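Local structure of 3-phytase (Klebsiella pneumoniae, 2WNH) at residues B[310-324]-B[336-348]. The protein probably removes phosphate groups from inositol hexakisphosphate (phytate), as a phytase of the histidine acid phosphatase family. The protein carries 3 engineered substitutions. Numbering follows the deposited sequence.
Sequences YSRGNIPPGSSLVLE and LRVYFQAQGLDDL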
# COMPACT_ATOMS: atom_id res chain seq x y z
N TYR B 310 34.10 -5.77 12.91
CA TYR B 310 33.99 -6.59 14.11
C TYR B 310 35.25 -7.43 14.29
O TYR B 310 35.94 -7.74 13.32
CB TYR B 310 32.77 -7.51 14.01
CG TYR B 310 31.44 -6.78 14.06
CD1 TYR B 310 31.03 -6.12 15.23
CD2 TYR B 310 30.60 -6.72 12.94
CE1 TYR B 310 29.81 -5.46 15.30
CE2 TYR B 310 29.37 -6.07 12.99
CZ TYR B 310 28.99 -5.43 14.17
OH TYR B 310 27.79 -4.77 14.26
N SER B 311 35.54 -7.80 15.53
CA SER B 311 36.62 -8.75 15.77
C SER B 311 36.14 -10.20 15.54
O SER B 311 34.93 -10.44 15.36
CB SER B 311 37.22 -8.55 17.16
OG SER B 311 36.23 -8.75 18.13
N ARG B 312 37.08 -11.14 15.54
CA ARG B 312 36.81 -12.56 15.28
C ARG B 312 35.71 -13.09 16.18
O ARG B 312 35.77 -12.94 17.41
CB ARG B 312 38.08 -13.41 15.48
CG ARG B 312 37.85 -14.92 15.31
CD ARG B 312 39.17 -15.71 15.35
NE ARG B 312 40.00 -15.32 16.50
CZ ARG B 312 39.80 -15.70 17.75
NH1 ARG B 312 38.80 -16.52 18.07
NH2 ARG B 312 40.61 -15.25 18.71
N GLY B 313 34.70 -13.71 15.56
CA GLY B 313 33.64 -14.38 16.28
C GLY B 313 32.59 -13.53 16.95
O GLY B 313 31.69 -14.09 17.61
N ASN B 314 32.68 -12.21 16.79
CA ASN B 314 31.75 -11.28 17.44
C ASN B 314 30.30 -11.62 17.04
O ASN B 314 30.04 -11.94 15.88
CB ASN B 314 32.06 -9.82 17.08
CG ASN B 314 31.21 -8.85 17.84
OD1 ASN B 314 30.08 -8.55 17.45
ND2 ASN B 314 31.75 -8.33 18.93
N ILE B 315 29.40 -11.57 18.02
CA ILE B 315 27.97 -11.84 17.81
C ILE B 315 27.14 -10.56 18.14
O ILE B 315 26.79 -10.32 19.31
CB ILE B 315 27.51 -13.06 18.69
CG1 ILE B 315 28.37 -14.31 18.41
CG2 ILE B 315 26.00 -13.36 18.51
CD1 ILE B 315 28.48 -15.25 19.65
N PRO B 316 26.86 -9.72 17.13
CA PRO B 316 26.09 -8.49 17.33
C PRO B 316 24.63 -8.69 17.72
O PRO B 316 24.05 -9.76 17.47
CB PRO B 316 26.18 -7.79 15.96
CG PRO B 316 27.45 -8.34 15.34
CD PRO B 316 27.36 -9.81 15.75
N PRO B 317 24.02 -7.68 18.33
CA PRO B 317 22.58 -7.80 18.63
C PRO B 317 21.76 -8.04 17.36
O PRO B 317 22.04 -7.42 16.30
CB PRO B 317 22.23 -6.44 19.24
CG PRO B 317 23.35 -5.52 18.77
CD PRO B 317 24.57 -6.39 18.78
N GLY B 318 20.78 -8.93 17.46
CA GLY B 318 19.92 -9.31 16.34
C GLY B 318 20.64 -10.06 15.22
O GLY B 318 20.07 -10.25 14.15
N SER B 319 21.88 -10.50 15.45
CA SER B 319 22.59 -11.31 14.46
C SER B 319 22.07 -12.75 14.55
O SER B 319 21.41 -13.11 15.53
CB SER B 319 24.09 -11.27 14.75
OG SER B 319 24.39 -11.94 15.97
N SER B 320 22.34 -13.57 13.53
CA SER B 320 21.87 -14.96 13.59
C SER B 320 22.75 -15.93 12.83
O SER B 320 23.45 -15.54 11.91
CB SER B 320 20.42 -15.08 13.13
OG SER B 320 20.31 -14.87 11.74
N LEU B 321 22.68 -17.19 13.28
CA LEU B 321 23.30 -18.34 12.64
C LEU B 321 22.17 -19.05 11.89
O LEU B 321 21.10 -19.32 12.45
CB LEU B 321 23.87 -19.25 13.73
CG LEU B 321 24.70 -20.45 13.31
CD1 LEU B 321 25.89 -20.03 12.44
CD2 LEU B 321 25.20 -21.11 14.61
N VAL B 322 22.40 -19.34 10.61
CA VAL B 322 21.36 -19.95 9.79
C VAL B 322 21.83 -21.25 9.15
O VAL B 322 22.93 -21.29 8.57
CB VAL B 322 20.86 -18.98 8.67
CG1 VAL B 322 19.77 -19.68 7.82
CG2 VAL B 322 20.34 -17.67 9.26
N LEU B 323 20.96 -22.26 9.18
CA LEU B 323 21.12 -23.46 8.34
C LEU B 323 19.97 -23.50 7.33
O LEU B 323 18.81 -23.37 7.72
CB LEU B 323 21.03 -24.72 9.20
CG LEU B 323 21.87 -24.79 10.47
CD1 LEU B 323 21.53 -26.08 11.25
CD2 LEU B 323 23.34 -24.69 10.15
N GLU B 324 20.31 -23.69 6.06
CA GLU B 324 19.31 -23.84 5.00
C GLU B 324 19.48 -25.16 4.26
O GLU B 324 20.57 -25.47 3.79
CB GLU B 324 19.47 -22.70 3.97
CG GLU B 324 18.99 -21.32 4.47
CD GLU B 324 19.37 -20.16 3.52
OE1 GLU B 324 20.09 -20.38 2.50
OE2 GLU B 324 18.96 -19.01 3.79
N LEU B 336 23.30 -28.40 2.09
CA LEU B 336 23.16 -27.53 3.23
C LEU B 336 23.96 -26.25 2.99
O LEU B 336 25.05 -26.30 2.43
CB LEU B 336 23.66 -28.25 4.49
CG LEU B 336 23.42 -27.57 5.83
CD1 LEU B 336 21.93 -27.56 6.15
CD2 LEU B 336 24.22 -28.26 6.93
N ARG B 337 23.39 -25.11 3.37
CA ARG B 337 24.10 -23.83 3.43
C ARG B 337 24.11 -23.39 4.89
O ARG B 337 23.09 -23.50 5.59
CB ARG B 337 23.37 -22.80 2.56
CG ARG B 337 23.99 -21.43 2.60
CD ARG B 337 23.34 -20.54 1.58
NE ARG B 337 23.94 -19.22 1.63
CZ ARG B 337 23.24 -18.09 1.71
NH1 ARG B 337 21.91 -18.12 1.79
NH2 ARG B 337 23.89 -16.93 1.73
N VAL B 338 25.26 -22.89 5.36
CA VAL B 338 25.42 -22.55 6.77
C VAL B 338 26.09 -21.19 6.80
O VAL B 338 27.13 -20.98 6.17
CB VAL B 338 26.33 -23.59 7.48
CG1 VAL B 338 26.53 -23.20 8.93
CG2 VAL B 338 25.73 -24.96 7.37
N TYR B 339 25.49 -20.22 7.51
CA TYR B 339 26.13 -18.90 7.55
C TYR B 339 25.80 -18.12 8.80
O TYR B 339 24.86 -18.47 9.53
CB TYR B 339 25.79 -18.07 6.29
CG TYR B 339 24.32 -17.82 6.04
CD1 TYR B 339 23.57 -18.74 5.32
CD2 TYR B 339 23.71 -16.66 6.50
CE1 TYR B 339 22.23 -18.51 5.08
CE2 TYR B 339 22.35 -16.41 6.24
CZ TYR B 339 21.62 -17.35 5.54
OH TYR B 339 20.29 -17.17 5.23
N PHE B 340 26.59 -17.08 9.05
CA PHE B 340 26.34 -16.18 10.14
C PHE B 340 26.13 -14.80 9.52
O PHE B 340 26.84 -14.42 8.59
CB PHE B 340 27.52 -16.13 11.11
CG PHE B 340 27.30 -15.17 12.26
CD1 PHE B 340 26.36 -15.45 13.25
CD2 PHE B 340 28.01 -13.97 12.33
CE1 PHE B 340 26.12 -14.57 14.30
CE2 PHE B 340 27.78 -13.08 13.40
CZ PHE B 340 26.83 -13.38 14.38
N GLN B 341 25.13 -14.08 10.02
CA GLN B 341 24.82 -12.76 9.48
C GLN B 341 24.60 -11.74 10.59
O GLN B 341 24.06 -12.09 11.65
CB GLN B 341 23.58 -12.84 8.56
CG GLN B 341 22.28 -13.12 9.31
CD GLN B 341 21.10 -13.31 8.37
OE1 GLN B 341 21.00 -12.64 7.35
NE2 GLN B 341 20.22 -14.24 8.70
N ALA B 342 24.97 -10.48 10.30
CA ALA B 342 24.76 -9.33 11.20
C ALA B 342 24.71 -8.02 10.44
O ALA B 342 25.13 -7.95 9.29
CB ALA B 342 25.92 -9.25 12.22
N GLN B 343 24.25 -6.97 11.10
CA GLN B 343 24.45 -5.63 10.56
C GLN B 343 25.70 -5.02 11.16
O GLN B 343 26.03 -5.30 12.32
CB GLN B 343 23.26 -4.75 10.87
CG GLN B 343 22.03 -5.11 10.06
CD GLN B 343 21.04 -3.96 10.00
OE1 GLN B 343 20.99 -3.18 9.02
NE2 GLN B 343 20.25 -3.82 11.05
N GLY B 344 26.33 -4.14 10.40
CA GLY B 344 27.48 -3.33 10.90
C GLY B 344 27.10 -2.31 11.97
O GLY B 344 25.92 -2.01 12.18
N LEU B 345 28.11 -1.80 12.67
CA LEU B 345 27.90 -0.89 13.80
C LEU B 345 27.14 0.38 13.41
O LEU B 345 26.22 0.80 14.12
CB LEU B 345 29.26 -0.50 14.41
CG LEU B 345 29.91 -1.60 15.23
CD1 LEU B 345 31.41 -1.29 15.34
CD2 LEU B 345 29.28 -1.71 16.60
N ASP B 346 27.54 1.01 12.31
CA ASP B 346 26.86 2.25 11.93
C ASP B 346 25.45 1.98 11.38
O ASP B 346 24.55 2.78 11.60
CB ASP B 346 27.70 3.13 10.99
CG ASP B 346 28.75 3.95 11.74
OD1 ASP B 346 28.57 4.21 12.97
OD2 ASP B 346 29.75 4.32 11.11
N ASP B 347 25.27 0.85 10.70
CA ASP B 347 23.94 0.47 10.17
C ASP B 347 22.94 0.27 11.32
O ASP B 347 21.77 0.68 11.21
CB ASP B 347 24.05 -0.76 9.27
CG ASP B 347 24.50 -0.40 7.83
OD1 ASP B 347 24.68 0.80 7.51
OD2 ASP B 347 24.67 -1.31 7.02
N LEU B 348 23.40 -0.33 12.42
CA LEU B 348 22.55 -0.51 13.61
C LEU B 348 22.25 0.85 14.23
O LEU B 348 21.10 1.15 14.51
CB LEU B 348 23.24 -1.40 14.65
CG LEU B 348 23.27 -2.87 14.24
CD1 LEU B 348 24.26 -3.62 15.15
CD2 LEU B 348 21.89 -3.54 14.28
O HOH W 1 23.09 -7.65 13.64
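Glu-324 holds two partners from strand 336-342 with its two carboxylate oxygens. OE1 forms a salt bridge with Arg-337 NH1 (3.0 Å), met on the syn side but tilted from the carboxylate plane, and OE2 accepts from Tyr-339 OH (2.7 Å), which stands above that plane. The Tyr-339 ring is flanked on both faces: Val-322 CB makes a CH-pi contact over one, 3.8 Å from the centroid, and Arg-337 NH2 lies over the opposite face, toward the rim. With chi1 at 59°, Tyr-339 CG sits between its backbone N and carbonyl carbon, which lays the ring alongside Val-322. On the same side of the sheet Gln-341 NE2 donates to Ser-320 OG (3.1 Å).

Six backbone hydrogen bonds join the strands as an antiparallel hairpin. On the side carrying Leu-323, its CD2 packs against both methyls of Val-338, and the Phe-340 ring, with CG anti to the backbone N (chi1 180°), reaches the loop, where Pro-316 CD meets its edge and Ser-319 OG, held by its bond to Pro-316 O, lies 3.2 Å from Phe-340 CZ. Beyond the strands Tyr-310 OH donates to a lone pair of Gln-343 O (2.7 Å), just before helix 345-349, while a water links Pro-317 O to Gln-343 N.

The hairpin belongs to the mixed sheet of the histidine phosphatase fold: strand 14-24 runs antiparallel to 320-328, and helix 58-77 packs on the Tyr-339 side. Outside partners also hold the polar ends: Arg-337 NE salt-bridges Glu-364, Ser-320 OG bonds Glu-21, and Glu-324 OE2 and OE1 bond Tyr-75 and Trp-326. So many donors around a buried carboxylate would be expected to stabilise Glu-324 as an anion and restrict its carboxylate's rotation.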